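Local atomic coordinates of vacuolar protein sorting-associated protein IST1 (Saccharomyces cerevisiae, PDB entry 3GGY), a protein that regulates recruitment of the ATPase VPS4 to the ESCRT-III complex during a late step of cargo sorting into multivesicular bodies. Residues K29-A34 and L69-E74; Q40-L45 and Y180-S185; R110-A115 and S126-L131. All blocks are in the same frame, centred on the assembly; numbering follows the deposited sequence.

Interaction 1 (K29-A34 and L69-E74); sequences KQQAIA and LLEILE
Gln30 and Gln31 of helix 8-46 face Leu70 and Glu71 of helix 50-82. The two long helices form the hairpin of the ESCRT-III-like fold in this N-terminal domain. The backbones stand well apart here, with Gln30 CA and Leu70 CA 9.8 Å from each other, and side chains alone bridge the gap between the two segments.

Gln30 comes first. Its chain runs straight out beyond CG and brings the flat amide up to the end of Leu70, which it meets at about a right angle. The methyl CD1 of Leu70 lies over one face of this amide, 3.5 Å from Gln30 OE1. Gln30 NE2 is almost as near, at 3.6 Å from Leu70 CD1. The contact is thus van der Waals in kind. The polar bond of Gln30 goes elsewhere: NE2 donates to Glu121 OE2, and this helps fix the turn of the amide. Leu70 is buried, and it also packs on Leu23, Ala26 and Gln27 of helix 8-46 and on Val119.

Gln31 follows at the more open edge. CG sits anti to the carbonyl carbon (chi1 -71°), and the extended chain beyond it carries the amide across to Glu71. The amide and carboxylate planes are 84° apart. Gln31 NE2 and Glu71 OE2 stay 4.0 Å apart, too far for a direct bond. A water spans them instead: it accepts weakly from Gln31 NE2 at 3.4 Å and donates weakly to Glu71 OE2 at 3.3 Å.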
ATOM      1  N   LYS A  29      -8.113  -1.129 -10.359  1.00 17.48           N
ATOM      2  CA  LYS A  29      -7.845  -2.431 -10.949  1.00 17.12           C
ATOM      3  C   LYS A  29      -7.794  -3.543  -9.916  1.00 16.09           C
ATOM      4  O   LYS A  29      -8.437  -4.580 -10.071  1.00 16.44           O
ATOM      5  CB  LYS A  29      -6.519  -2.393 -11.707  1.00 19.21           C
ATOM      6  CG  LYS A  29      -6.136  -3.712 -12.362  1.00 24.49           C
ATOM      7  CD  LYS A  29      -4.848  -3.575 -13.157  1.00 29.18           C
ATOM      8  CE  LYS A  29      -4.514  -4.865 -13.890  1.00 30.08           C
ATOM      9  NZ  LYS A  29      -3.251  -4.744 -14.670  1.00 35.39           N
ATOM     10  N   GLN A  30      -7.026  -3.328  -8.855  1.00 13.02           N
ATOM     11  CA  GLN A  30      -6.896  -4.347  -7.830  1.00 11.94           C
ATOM     12  C   GLN A  30      -8.182  -4.620  -7.053  1.00 11.54           C
ATOM     13  O   GLN A  30      -8.399  -5.741  -6.590  1.00 12.06           O
ATOM     14  CB  GLN A  30      -5.745  -3.981  -6.891  1.00 12.25           C
ATOM     15  CG  GLN A  30      -4.387  -4.159  -7.573  1.00 11.48           C
ATOM     16  CD  GLN A  30      -3.229  -3.713  -6.712  1.00 12.83           C
ATOM     17  OE1 GLN A  30      -3.233  -3.910  -5.497  1.00 12.87           O
ATOM     18  NE2 GLN A  30      -2.216  -3.126  -7.344  1.00 12.93           N
ATOM     19  N   GLN A  31      -9.028  -3.606  -6.905  1.00 14.04           N
ATOM     20  CA  GLN A  31     -10.289  -3.786  -6.197  1.00 15.53           C
ATOM     21  C   GLN A  31     -11.199  -4.659  -7.050  1.00 18.25           C
ATOM     22  O   GLN A  31     -11.858  -5.565  -6.544  1.00 17.76           O
ATOM     23  CB  GLN A  31     -10.952  -2.434  -5.928  1.00 18.13           C
ATOM     24  CG  GLN A  31     -10.230  -1.601  -4.878  1.00 22.49           C
ATOM     25  CD  GLN A  31     -10.872  -0.246  -4.655  1.00 27.26           C
ATOM     26  OE1 GLN A  31     -11.010   0.552  -5.584  1.00 26.70           O
ATOM     27  NE2 GLN A  31     -11.268   0.022  -3.414  1.00 29.74           N
ATOM     28  N   ALA A  32     -11.222  -4.390  -8.350  1.00 17.08           N
ATOM     29  CA  ALA A  32     -12.048  -5.170  -9.266  1.00 19.03           C
ATOM     30  C   ALA A  32     -11.591  -6.626  -9.269  1.00 17.73           C
ATOM     31  O   ALA A  32     -12.412  -7.547  -9.276  1.00 19.44           O
ATOM     32  CB  ALA A  32     -11.964  -4.585 -10.670  1.00 17.66           C
ATOM     33  N   ILE A  33     -10.278  -6.834  -9.256  1.00 17.31           N
ATOM     34  CA  ILE A  33      -9.709  -8.179  -9.253  1.00 16.39           C
ATOM     35  C   ILE A  33     -10.034  -8.897  -7.942  1.00 16.24           C
ATOM     36  O   ILE A  33     -10.325 -10.097  -7.933  1.00 16.10           O
ATOM     37  CB  ILE A  33      -8.179  -8.118  -9.471  1.00 18.38           C
ATOM     38  CG1 ILE A  33      -7.894  -7.605 -10.886  1.00 20.21           C
ATOM     39  CG2 ILE A  33      -7.547  -9.483  -9.250  1.00 17.13           C
ATOM     40  CD1 ILE A  33      -6.424  -7.409 -11.194  1.00 20.11           C
ATOM     41  N   ALA A  34      -9.996  -8.157  -6.837  1.00 14.49           N
ATOM     42  CA  ALA A  34     -10.310  -8.728  -5.531  1.00 14.91           C
ATOM     43  C   ALA A  34     -11.758  -9.227  -5.551  1.00 14.92           C
ATOM     44  O   ALA A  34     -12.068 -10.278  -4.992  1.00 15.78           O
ATOM     45  CB  ALA A  34     -10.127  -7.673  -4.438  1.00 14.45           C
ATOM     46  N   LEU A  69      -2.899  -0.301   1.569  1.00  8.82           N
ATOM     47  CA  LEU A  69      -1.608   0.384   1.504  1.00  7.58           C
ATOM     48  C   LEU A  69      -1.664   1.435   0.407  1.00  8.36           C
ATOM     49  O   LEU A  69      -1.272   2.582   0.614  1.00  7.96           O
ATOM     50  CB  LEU A  69      -0.473  -0.609   1.205  1.00  8.39           C
ATOM     51  CG  LEU A  69       0.920  -0.041   0.881  1.00  6.95           C
ATOM     52  CD1 LEU A  69       1.480   0.709   2.083  1.00 10.63           C
ATOM     53  CD2 LEU A  69       1.862  -1.191   0.480  1.00  8.63           C
ATOM     54  N   LEU A  70      -2.154   1.044  -0.765  1.00  7.08           N
ATOM     55  CA  LEU A  70      -2.256   1.970  -1.892  1.00  9.01           C
ATOM     56  C   LEU A  70      -3.113   3.187  -1.555  1.00  7.91           C
ATOM     57  O   LEU A  70      -2.802   4.297  -1.979  1.00  8.59           O
ATOM     58  CB  LEU A  70      -2.834   1.259  -3.120  1.00  8.91           C
ATOM     59  CG  LEU A  70      -2.026   0.079  -3.664  1.00 12.64           C
ATOM     60  CD1 LEU A  70      -2.707  -0.469  -4.923  1.00 13.46           C
ATOM     61  CD2 LEU A  70      -0.611   0.527  -3.990  1.00 15.50           C
ATOM     62  N   GLU A  71      -4.189   2.983  -0.799  1.00  9.80           N
ATOM     63  CA  GLU A  71      -5.062   4.093  -0.425  1.00  8.49           C
ATOM     64  C   GLU A  71      -4.311   5.084   0.457  1.00  9.71           C
ATOM     65  O   GLU A  71      -4.427   6.299   0.286  1.00 11.66           O
ATOM     66  CB  GLU A  71      -6.294   3.569   0.316  1.00 12.01           C
ATOM     67  CG  GLU A  71      -7.093   2.556  -0.496  1.00 15.05           C
ATOM     68  CD  GLU A  71      -8.264   1.967   0.269  1.00 19.55           C
ATOM     69  OE1 GLU A  71      -8.127   1.743   1.490  1.00 21.34           O
ATOM     70  OE2 GLU A  71      -9.315   1.710  -0.359  1.00 21.36           O
ATOM     71  N   ILE A  72      -3.531   4.562   1.395  1.00  9.11           N
ATOM     72  CA  ILE A  72      -2.765   5.415   2.290  1.00  9.42           C
ATOM     73  C   ILE A  72      -1.672   6.161   1.515  1.00  8.76           C
ATOM     74  O   ILE A  72      -1.453   7.359   1.715  1.00  8.32           O
ATOM     75  CB  ILE A  72      -2.122   4.581   3.420  1.00 10.21           C
ATOM     76  CG1 ILE A  72      -3.216   3.879   4.228  1.00 12.14           C
ATOM     77  CG2 ILE A  72      -1.269   5.480   4.309  1.00 10.55           C
ATOM     78  CD1 ILE A  72      -2.706   2.787   5.152  1.00 11.91           C
ATOM     79  N   LEU A  73      -0.988   5.461   0.617  1.00  8.36           N
ATOM     80  CA  LEU A  73       0.070   6.102  -0.151  1.00  8.10           C
ATOM     81  C   LEU A  73      -0.488   7.221  -1.027  1.00  9.74           C
ATOM     82  O   LEU A  73       0.169   8.247  -1.233  1.00  9.71           O
ATOM     83  CB  LEU A  73       0.813   5.069  -1.007  1.00  8.55           C
ATOM     84  CG  LEU A  73       1.552   3.975  -0.226  1.00  7.69           C
ATOM     85  CD1 LEU A  73       2.237   3.038  -1.225  1.00  7.85           C
ATOM     86  CD2 LEU A  73       2.580   4.599   0.729  1.00  9.21           C
ATOM     87  N   GLU A  74      -1.704   7.030  -1.535  1.00  9.47           N
ATOM     88  CA  GLU A  74      -2.342   8.039  -2.373  1.00 11.98           C
ATOM     89  C   GLU A  74      -2.519   9.303  -1.544  1.00 11.30           C
ATOM     90  O   GLU A  74      -2.244  10.404  -2.013  1.00 12.75           O
ATOM     91  CB  GLU A  74      -3.715   7.564  -2.856  1.00 11.22           C
ATOM     92  CG  GLU A  74      -4.398   8.553  -3.800  1.00 19.17           C
ATOM     93  CD  GLU A  74      -5.899   8.330  -3.923  1.00 23.32           C
ATOM     94  OE1 GLU A  74      -6.348   7.170  -3.811  1.00 24.61           O
ATOM     95  OE2 GLU A  74      -6.628   9.323  -4.146  1.00 24.85           O
TER
HETATM   96  O   HOH W   1     -10.472   3.299  -3.031  1.00 32.49           O

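Interaction 2 (Q40-L45 and Y180-S185); sequences QVAQLL and YDVPYS
Ala42, near the end of helix 8-46, packs against Tyr180 and Val182 of the turn that follows helix 166-179. The C-terminal part of the domain is thereby laid against the far end of the long hairpin.

The contact across the two segments is apolar. The methyl of Ala42 faces both partners. Its CB is 3.8 Å from Tyr180 CB and 4.0 Å from Val182 CG2. The tyrosine ring begins close by, with Tyr180 CD2 3.9 Å from Ala42 CB, and the methyl meets it obliquely. Tyr180 also packs on Arg38 and Arg39, further back along helix 8-46. Val182 spreads its two methyls over one turn of that helix. CG1, anti to the backbone N (chi1 171°), approaches Leu45 CB at 4.3 Å, while CG2 is the branch that serves Ala42. Leu45 also packs on Glu50 and Ala53 of helix 50-82.

Backbone hydrogen bonds shape the turn. A Schellman motif ends helix 166-179, with Asp181 at the C-prime position and a positive phi of 50°. Val182 N bonds to Ala177 O, and Asp181 N to Lys178 O. This reversal brings Tyr180 and Val182 to the same helix while Asp181 stays exposed. Pro183 then takes the N-cap position of helix 184-188.

The contact is held by apolar packing and shape. A single small methyl lets the backbones come close, with Ala42 CA only 6.7 Å from Tyr180 CA, and the hydrogen-bonded turn sets which side chains face the helix.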
ATOM      1  N   GLN A  40     -14.614 -16.349  -7.200  1.00 15.79           N
ATOM      2  CA  GLN A  40     -13.924 -17.600  -7.476  1.00 16.94           C
ATOM      3  C   GLN A  40     -13.788 -18.479  -6.238  1.00 15.90           C
ATOM      4  O   GLN A  40     -13.794 -19.706  -6.340  1.00 16.47           O
ATOM      5  CB  GLN A  40     -12.564 -17.295  -8.109  1.00 19.85           C
ATOM      6  CG  GLN A  40     -12.712 -16.468  -9.385  1.00 24.78           C
ATOM      7  CD  GLN A  40     -11.392 -16.061 -10.014  1.00 29.67           C
ATOM      8  OE1 GLN A  40     -10.495 -15.558  -9.335  1.00 30.33           O
ATOM      9  NE2 GLN A  40     -11.274 -16.261 -11.324  1.00 31.82           N
ATOM     10  N   VAL A  41     -13.669 -17.858  -5.067  1.00 13.84           N
ATOM     11  CA  VAL A  41     -13.586 -18.621  -3.826  1.00 13.40           C
ATOM     12  C   VAL A  41     -14.947 -19.287  -3.628  1.00 15.09           C
ATOM     13  O   VAL A  41     -15.033 -20.445  -3.238  1.00 15.52           O
ATOM     14  CB  VAL A  41     -13.290 -17.711  -2.608  1.00 12.69           C
ATOM     15  CG1 VAL A  41     -13.510 -18.478  -1.305  1.00 14.57           C
ATOM     16  CG2 VAL A  41     -11.852 -17.216  -2.668  1.00 13.50           C
ATOM     17  N   ALA A  42     -16.010 -18.543  -3.915  1.00 14.03           N
ATOM     18  CA  ALA A  42     -17.361 -19.068  -3.768  1.00 14.79           C
ATOM     19  C   ALA A  42     -17.552 -20.280  -4.670  1.00 15.63           C
ATOM     20  O   ALA A  42     -18.159 -21.271  -4.268  1.00 14.43           O
ATOM     21  CB  ALA A  42     -18.384 -17.989  -4.113  1.00 15.00           C
ATOM     22  N   GLN A  43     -17.020 -20.201  -5.888  1.00 15.46           N
ATOM     23  CA  GLN A  43     -17.139 -21.299  -6.842  1.00 16.84           C
ATOM     24  C   GLN A  43     -16.358 -22.521  -6.359  1.00 16.37           C
ATOM     25  O   GLN A  43     -16.783 -23.655  -6.566  1.00 17.10           O
ATOM     26  CB  GLN A  43     -16.646 -20.849  -8.223  1.00 20.06           C
ATOM     27  CG  GLN A  43     -16.862 -21.856  -9.346  1.00 23.11           C
ATOM     28  CD  GLN A  43     -18.306 -22.325  -9.461  1.00 25.68           C
ATOM     29  OE1 GLN A  43     -19.243 -21.539  -9.320  1.00 28.19           O
ATOM     30  NE2 GLN A  43     -18.488 -23.613  -9.734  1.00 27.49           N
ATOM     31  N   LEU A  44     -15.213 -22.289  -5.722  1.00 14.67           N
ATOM     32  CA  LEU A  44     -14.413 -23.383  -5.187  1.00 14.90           C
ATOM     33  C   LEU A  44     -15.188 -24.074  -4.075  1.00 15.11           C
ATOM     34  O   LEU A  44     -15.152 -25.300  -3.952  1.00 16.94           O
ATOM     35  CB  LEU A  44     -13.079 -22.864  -4.639  1.00 13.78           C
ATOM     36  CG  LEU A  44     -12.059 -22.408  -5.684  1.00 14.21           C
ATOM     37  CD1 LEU A  44     -10.910 -21.670  -5.003  1.00 15.54           C
ATOM     38  CD2 LEU A  44     -11.547 -23.619  -6.445  1.00 13.93           C
ATOM     39  N   LEU A  45     -15.903 -23.292  -3.271  1.00 14.97           N
ATOM     40  CA  LEU A  45     -16.685 -23.860  -2.181  1.00 14.75           C
ATOM     41  C   LEU A  45     -17.824 -24.709  -2.728  1.00 14.80           C
ATOM     42  O   LEU A  45     -18.072 -25.809  -2.236  1.00 16.67           O
ATOM     43  CB  LEU A  45     -17.245 -22.753  -1.281  1.00 14.44           C
ATOM     44  CG  LEU A  45     -16.207 -21.930  -0.505  1.00 14.22           C
ATOM     45  CD1 LEU A  45     -16.894 -20.770   0.202  1.00 14.00           C
ATOM     46  CD2 LEU A  45     -15.477 -22.823   0.492  1.00 17.00           C
ATOM     47  N   TYR A 180     -22.330 -14.388  -1.732  1.00 15.32           N
ATOM     48  CA  TYR A 180     -22.741 -15.247  -2.831  1.00 15.86           C
ATOM     49  C   TYR A 180     -23.763 -16.336  -2.530  1.00 15.99           C
ATOM     50  O   TYR A 180     -23.934 -17.258  -3.326  1.00 14.81           O
ATOM     51  CB  TYR A 180     -21.492 -15.859  -3.458  1.00 16.91           C
ATOM     52  CG  TYR A 180     -20.581 -14.800  -4.025  1.00 20.37           C
ATOM     53  CD1 TYR A 180     -20.889 -14.164  -5.227  1.00 20.12           C
ATOM     54  CD2 TYR A 180     -19.456 -14.372  -3.322  1.00 21.79           C
ATOM     55  CE1 TYR A 180     -20.105 -13.125  -5.712  1.00 21.89           C
ATOM     56  CE2 TYR A 180     -18.665 -13.331  -3.799  1.00 22.25           C
ATOM     57  CZ  TYR A 180     -18.999 -12.711  -4.993  1.00 21.16           C
ATOM     58  OH  TYR A 180     -18.244 -11.657  -5.456  1.00 23.68           O
ATOM     59  N   ASP A 181     -24.455 -16.214  -1.400  1.00 17.34           N
ATOM     60  CA  ASP A 181     -25.471 -17.190  -1.002  1.00 17.27           C
ATOM     61  C   ASP A 181     -24.990 -18.634  -1.067  1.00 16.62           C
ATOM     62  O   ASP A 181     -25.734 -19.519  -1.489  1.00 17.85           O
ATOM     63  CB  ASP A 181     -26.721 -17.047  -1.881  1.00 21.19           C
ATOM     64  CG  ASP A 181     -27.322 -15.662  -1.818  1.00 21.76           C
ATOM     65  OD1 ASP A 181     -27.570 -15.174  -0.698  1.00 25.05           O
ATOM     66  OD2 ASP A 181     -27.550 -15.064  -2.891  1.00 26.45           O
ATOM     67  N   VAL A 182     -23.754 -18.880  -0.645  1.00 14.86           N
ATOM     68  CA  VAL A 182     -23.202 -20.231  -0.664  1.00 13.05           C
ATOM     69  C   VAL A 182     -23.952 -21.098   0.341  1.00 12.46           C
ATOM     70  O   VAL A 182     -24.114 -20.714   1.496  1.00 15.10           O
ATOM     71  CB  VAL A 182     -21.705 -20.223  -0.296  1.00 12.25           C
ATOM     72  CG1 VAL A 182     -21.196 -21.648  -0.101  1.00 12.16           C
ATOM     73  CG2 VAL A 182     -20.915 -19.523  -1.387  1.00 12.72           C
ATOM     74  N   PRO A 183     -24.412 -22.285  -0.084  1.00 14.53           N
ATOM     75  CA  PRO A 183     -25.144 -23.167   0.832  1.00 15.28           C
ATOM     76  C   PRO A 183     -24.380 -23.456   2.125  1.00 16.51           C
ATOM     77  O   PRO A 183     -23.157 -23.597   2.129  1.00 16.00           O
ATOM     78  CB  PRO A 183     -25.366 -24.429  -0.004  1.00 15.24           C
ATOM     79  CG  PRO A 183     -25.428 -23.906  -1.396  1.00 16.13           C
ATOM     80  CD  PRO A 183     -24.288 -22.904  -1.414  1.00 14.28           C
ATOM     81  N   TYR A 184     -25.121 -23.562   3.220  1.00 15.19           N
ATOM     82  CA  TYR A 184     -24.549 -23.833   4.529  1.00 17.00           C
ATOM     83  C   TYR A 184     -23.548 -24.981   4.533  1.00 17.29           C
ATOM     84  O   TYR A 184     -22.432 -24.837   5.031  1.00 17.75           O
ATOM     85  CB  TYR A 184     -25.663 -24.164   5.530  1.00 19.42           C
ATOM     86  CG  TYR A 184     -25.168 -24.416   6.938  1.00 20.58           C
ATOM     87  CD1 TYR A 184     -24.821 -23.355   7.776  1.00 24.46           C
ATOM     88  CD2 TYR A 184     -25.034 -25.715   7.432  1.00 24.86           C
ATOM     89  CE1 TYR A 184     -24.354 -23.577   9.067  1.00 26.11           C
ATOM     90  CE2 TYR A 184     -24.566 -25.948   8.726  1.00 26.38           C
ATOM     91  CZ  TYR A 184     -24.228 -24.873   9.535  1.00 26.42           C
ATOM     92  OH  TYR A 184     -23.755 -25.091  10.808  1.00 29.40           O
ATOM     93  N   SER A 185     -23.954 -26.125   3.989  1.00 18.12           N
ATOM     94  CA  SER A 185     -23.092 -27.303   3.975  1.00 18.57           C
ATOM     95  C   SER A 185     -21.758 -27.060   3.287  1.00 18.85           C
ATOM     96  O   SER A 185     -20.725 -27.540   3.746  1.00 18.64           O
ATOM     97  CB  SER A 185     -23.798 -28.483   3.299  1.00 21.72           C
ATOM     98  OG  SER A 185     -24.035 -28.223   1.924  1.00 26.81           O
TER

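Interaction 3 (R110-A115 and S126-L131); sequences RSLIYA and SQLKDL
Ile113 and Leu128 have the most surface buried where helix 105-115 meets helix 125-135. Lys129 comes next. The two short helices are close in sequence, and they pack directly on each other in this ESCRT-III-like domain.

Ile113 lies against the backbone of the other helix. Its CG1 is 4.2 Å from Lys129 CA, and its CG2 is 4.3 Å from Lys129 CG. A chi1 of -70° sets CG1 beside the backbone N and CG2 beside the carbonyl carbon. The helices are near each other at this point, with Ile113 CA 5.6 Å from Lys129 CA.

Leu128 points toward helix 105-115 and crosses Leu112 at a slant. One methyl does the work: Leu128 CD1 is 3.8 Å from Leu112 CB and 3.9 Å from Leu112 CD1. Further out, Leu128 packs on Cys15 and Leu16 of helix 8-46. Leu112 packs on Cys77 and Leu80 of helix 50-82. The pair thus ties both short helices to the long hairpin.

Lys129 adds the first carbons of its chain. Its end leads away from Ile113, and NZ makes a long salt bridge with Asp130 OD1.

Lys129 plays two parts here. The start of its chain borders the apolar side chains, while the charged end turns away toward Asp130.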
ATOM      1  N   ARG A 110       8.809   9.650   3.823  1.00  9.30           N
ATOM      2  CA  ARG A 110       9.465   8.422   4.255  1.00  9.08           C
ATOM      3  C   ARG A 110       8.643   7.196   3.868  1.00  9.43           C
ATOM      4  O   ARG A 110       9.192   6.199   3.410  1.00  8.64           O
ATOM      5  CB  ARG A 110       9.683   8.437   5.768  1.00  9.37           C
ATOM      6  CG  ARG A 110      10.771   9.402   6.208  1.00  9.22           C
ATOM      7  CD  ARG A 110      10.874   9.461   7.719  1.00  9.09           C
ATOM      8  NE  ARG A 110      11.904  10.415   8.112  1.00 10.14           N
ATOM      9  CZ  ARG A 110      13.200  10.134   8.174  1.00 12.12           C
ATOM     10  NH1 ARG A 110      13.635   8.916   7.886  1.00 10.77           N
ATOM     11  NH2 ARG A 110      14.069  11.090   8.482  1.00 13.49           N
ATOM     12  N   SER A 111       7.325   7.277   4.038  1.00  9.66           N
ATOM     13  CA  SER A 111       6.466   6.151   3.703  1.00  8.17           C
ATOM     14  C   SER A 111       6.483   5.824   2.214  1.00  8.34           C
ATOM     15  O   SER A 111       6.489   4.656   1.828  1.00  7.83           O
ATOM     16  CB  SER A 111       5.028   6.422   4.161  1.00  8.71           C
ATOM     17  OG  SER A 111       4.964   6.514   5.582  1.00  9.84           O
ATOM     18  N   LEU A 112       6.489   6.853   1.377  1.00  7.08           N
ATOM     19  CA  LEU A 112       6.497   6.643  -0.067  1.00  8.30           C
ATOM     20  C   LEU A 112       7.805   6.025  -0.538  1.00  7.21           C
ATOM     21  O   LEU A 112       7.814   5.155  -1.406  1.00  8.01           O
ATOM     22  CB  LEU A 112       6.235   7.968  -0.777  1.00  9.46           C
ATOM     23  CG  LEU A 112       4.779   8.416  -0.624  1.00  9.34           C
ATOM     24  CD1 LEU A 112       4.637   9.876  -1.043  1.00 10.19           C
ATOM     25  CD2 LEU A 112       3.877   7.523  -1.468  1.00 10.45           C
ATOM     26  N   ILE A 113       8.914   6.460   0.045  1.00  8.33           N
ATOM     27  CA  ILE A 113      10.208   5.908  -0.331  1.00  8.49           C
ATOM     28  C   ILE A 113      10.309   4.454   0.135  1.00  8.27           C
ATOM     29  O   ILE A 113      10.790   3.587  -0.599  1.00  8.05           O
ATOM     30  CB  ILE A 113      11.348   6.755   0.272  1.00  8.69           C
ATOM     31  CG1 ILE A 113      11.386   8.106  -0.449  1.00 10.11           C
ATOM     32  CG2 ILE A 113      12.686   6.032   0.141  1.00  9.73           C
ATOM     33  CD1 ILE A 113      12.356   9.112   0.157  1.00 10.80           C
ATOM     34  N   TYR A 114       9.844   4.187   1.352  1.00  7.05           N
ATOM     35  CA  TYR A 114       9.865   2.837   1.895  1.00  6.22           C
ATOM     36  C   TYR A 114       9.012   1.897   1.054  1.00  8.47           C
ATOM     37  O   TYR A 114       9.335   0.717   0.898  1.00  8.15           O
ATOM     38  CB  TYR A 114       9.328   2.831   3.333  1.00  8.90           C
ATOM     39  CG  TYR A 114       9.387   1.466   3.970  1.00  6.59           C
ATOM     40  CD1 TYR A 114      10.583   0.969   4.478  1.00  8.96           C
ATOM     41  CD2 TYR A 114       8.266   0.638   4.002  1.00  7.42           C
ATOM     42  CE1 TYR A 114      10.668  -0.320   4.996  1.00  8.71           C
ATOM     43  CE2 TYR A 114       8.341  -0.654   4.522  1.00  9.14           C
ATOM     44  CZ  TYR A 114       9.547  -1.125   5.015  1.00 10.54           C
ATOM     45  OH  TYR A 114       9.634  -2.400   5.523  1.00 11.85           O
ATOM     46  N   ALA A 115       7.929   2.434   0.502  1.00  7.69           N
ATOM     47  CA  ALA A 115       6.995   1.641  -0.292  1.00  8.52           C
ATOM     48  C   ALA A 115       7.472   1.206  -1.670  1.00  9.00           C
ATOM     49  O   ALA A 115       6.916   0.265  -2.237  1.00  8.76           O
ATOM     50  CB  ALA A 115       5.680   2.396  -0.429  1.00  8.61           C
ATOM     51  N   SER A 126       9.905   5.409  -7.515  1.00 16.55           N
ATOM     52  CA  SER A 126      11.369   5.411  -7.465  1.00 18.02           C
ATOM     53  C   SER A 126      11.918   6.808  -7.739  1.00 18.80           C
ATOM     54  O   SER A 126      13.001   7.166  -7.274  1.00 18.03           O
ATOM     55  CB  SER A 126      11.949   4.412  -8.477  1.00 21.84           C
ATOM     56  OG  SER A 126      11.570   4.740  -9.802  1.00 27.45           O
ATOM     57  N   GLN A 127      11.165   7.598  -8.496  1.00 18.46           N
ATOM     58  CA  GLN A 127      11.572   8.961  -8.816  1.00 19.52           C
ATOM     59  C   GLN A 127      11.593   9.829  -7.564  1.00 19.41           C
ATOM     60  O   GLN A 127      12.384  10.767  -7.465  1.00 18.61           O
ATOM     61  CB  GLN A 127      10.617   9.569  -9.845  1.00 22.14           C
ATOM     62  CG  GLN A 127      10.821   9.065 -11.259  1.00 25.70           C
ATOM     63  CD  GLN A 127       9.662   9.423 -12.168  1.00 28.43           C
ATOM     64  OE1 GLN A 127       9.128  10.531 -12.104  1.00 31.98           O
ATOM     65  NE2 GLN A 127       9.272   8.486 -13.026  1.00 29.66           N
ATOM     66  N   LEU A 128      10.716   9.522  -6.609  1.00 19.24           N
ATOM     67  CA  LEU A 128      10.665  10.287  -5.367  1.00 19.67           C
ATOM     68  C   LEU A 128      11.956  10.064  -4.597  1.00 19.94           C
ATOM     69  O   LEU A 128      12.518  10.998  -4.014  1.00 18.73           O
ATOM     70  CB  LEU A 128       9.471   9.859  -4.513  1.00 20.37           C
ATOM     71  CG  LEU A 128       8.086  10.223  -5.052  1.00 22.96           C
ATOM     72  CD1 LEU A 128       7.028   9.679  -4.112  1.00 22.87           C
ATOM     73  CD2 LEU A 128       7.958  11.740  -5.184  1.00 23.61           C
ATOM     74  N   LYS A 129      12.427   8.822  -4.594  1.00 18.84           N
ATOM     75  CA  LYS A 129      13.669   8.502  -3.906  1.00 18.16           C
ATOM     76  C   LYS A 129      14.801   9.295  -4.543  1.00 18.61           C
ATOM     77  O   LYS A 129      15.570   9.959  -3.849  1.00 16.66           O
ATOM     78  CB  LYS A 129      13.981   7.009  -4.008  1.00 18.25           C
ATOM     79  CG  LYS A 129      15.256   6.613  -3.278  1.00 20.85           C
ATOM     80  CD  LYS A 129      15.585   5.140  -3.457  1.00 24.42           C
ATOM     81  CE  LYS A 129      16.296   4.884  -4.771  1.00 28.82           C
ATOM     82  NZ  LYS A 129      17.651   5.504  -4.784  1.00 31.85           N
ATOM     83  N   ASP A 130      14.893   9.233  -5.869  1.00 17.19           N
ATOM     84  CA  ASP A 130      15.944   9.950  -6.581  1.00 19.15           C
ATOM     85  C   ASP A 130      15.904  11.447  -6.283  1.00 18.24           C
ATOM     86  O   ASP A 130      16.943  12.071  -6.057  1.00 17.32           O
ATOM     87  CB  ASP A 130      15.825   9.720  -8.091  1.00 21.86           C
ATOM     88  CG  ASP A 130      16.040   8.270  -8.482  1.00 26.67           C
ATOM     89  OD1 ASP A 130      16.889   7.600  -7.855  1.00 30.17           O
ATOM     90  OD2 ASP A 130      15.373   7.799  -9.427  1.00 30.62           O
ATOM     91  N   LEU A 131      14.709  12.022  -6.282  1.00 17.28           N
ATOM     92  CA  LEU A 131      14.563  13.448  -6.007  1.00 17.77           C
ATOM     93  C   LEU A 131      14.988  13.820  -4.592  1.00 17.86           C
ATOM     94  O   LEU A 131      15.662  14.833  -4.395  1.00 17.91           O
ATOM     95  CB  LEU A 131      13.115  13.889  -6.227  1.00 18.16           C
ATOM     96  CG  LEU A 131      12.634  13.956  -7.675  1.00 19.78           C
ATOM     97  CD1 LEU A 131      11.134  14.219  -7.705  1.00 23.23           C
ATOM     98  CD2 LEU A 131      13.387  15.054  -8.415  1.00 22.62           C
TER

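How the interactions relate
Interactions 1 and 2 both use helix 8-46, with centres about 25 Å apart, and along the chain their segments alternate. Interaction 1 joins this helix to helix 50-82 about 7 Å from the centre of the chain, whereas interaction 2 brings the C-terminal turn to the C-terminal end of helix 8-46. Interaction 3 follows interaction 1 in sequence and is nested within the loop that interaction 2 closes. Interactions 1 and 3 touch: Leu73 CD1 is 3.6 Å from Ala115 CB, so helix 105-115 packs on helix 50-82. Interactions 2 and 3 lie on opposite sides of the chain's centre, about 41 Å apart between centres. Interaction 1 lies within the hairpin, while interactions 2 and 3 involve later elements near different parts of it.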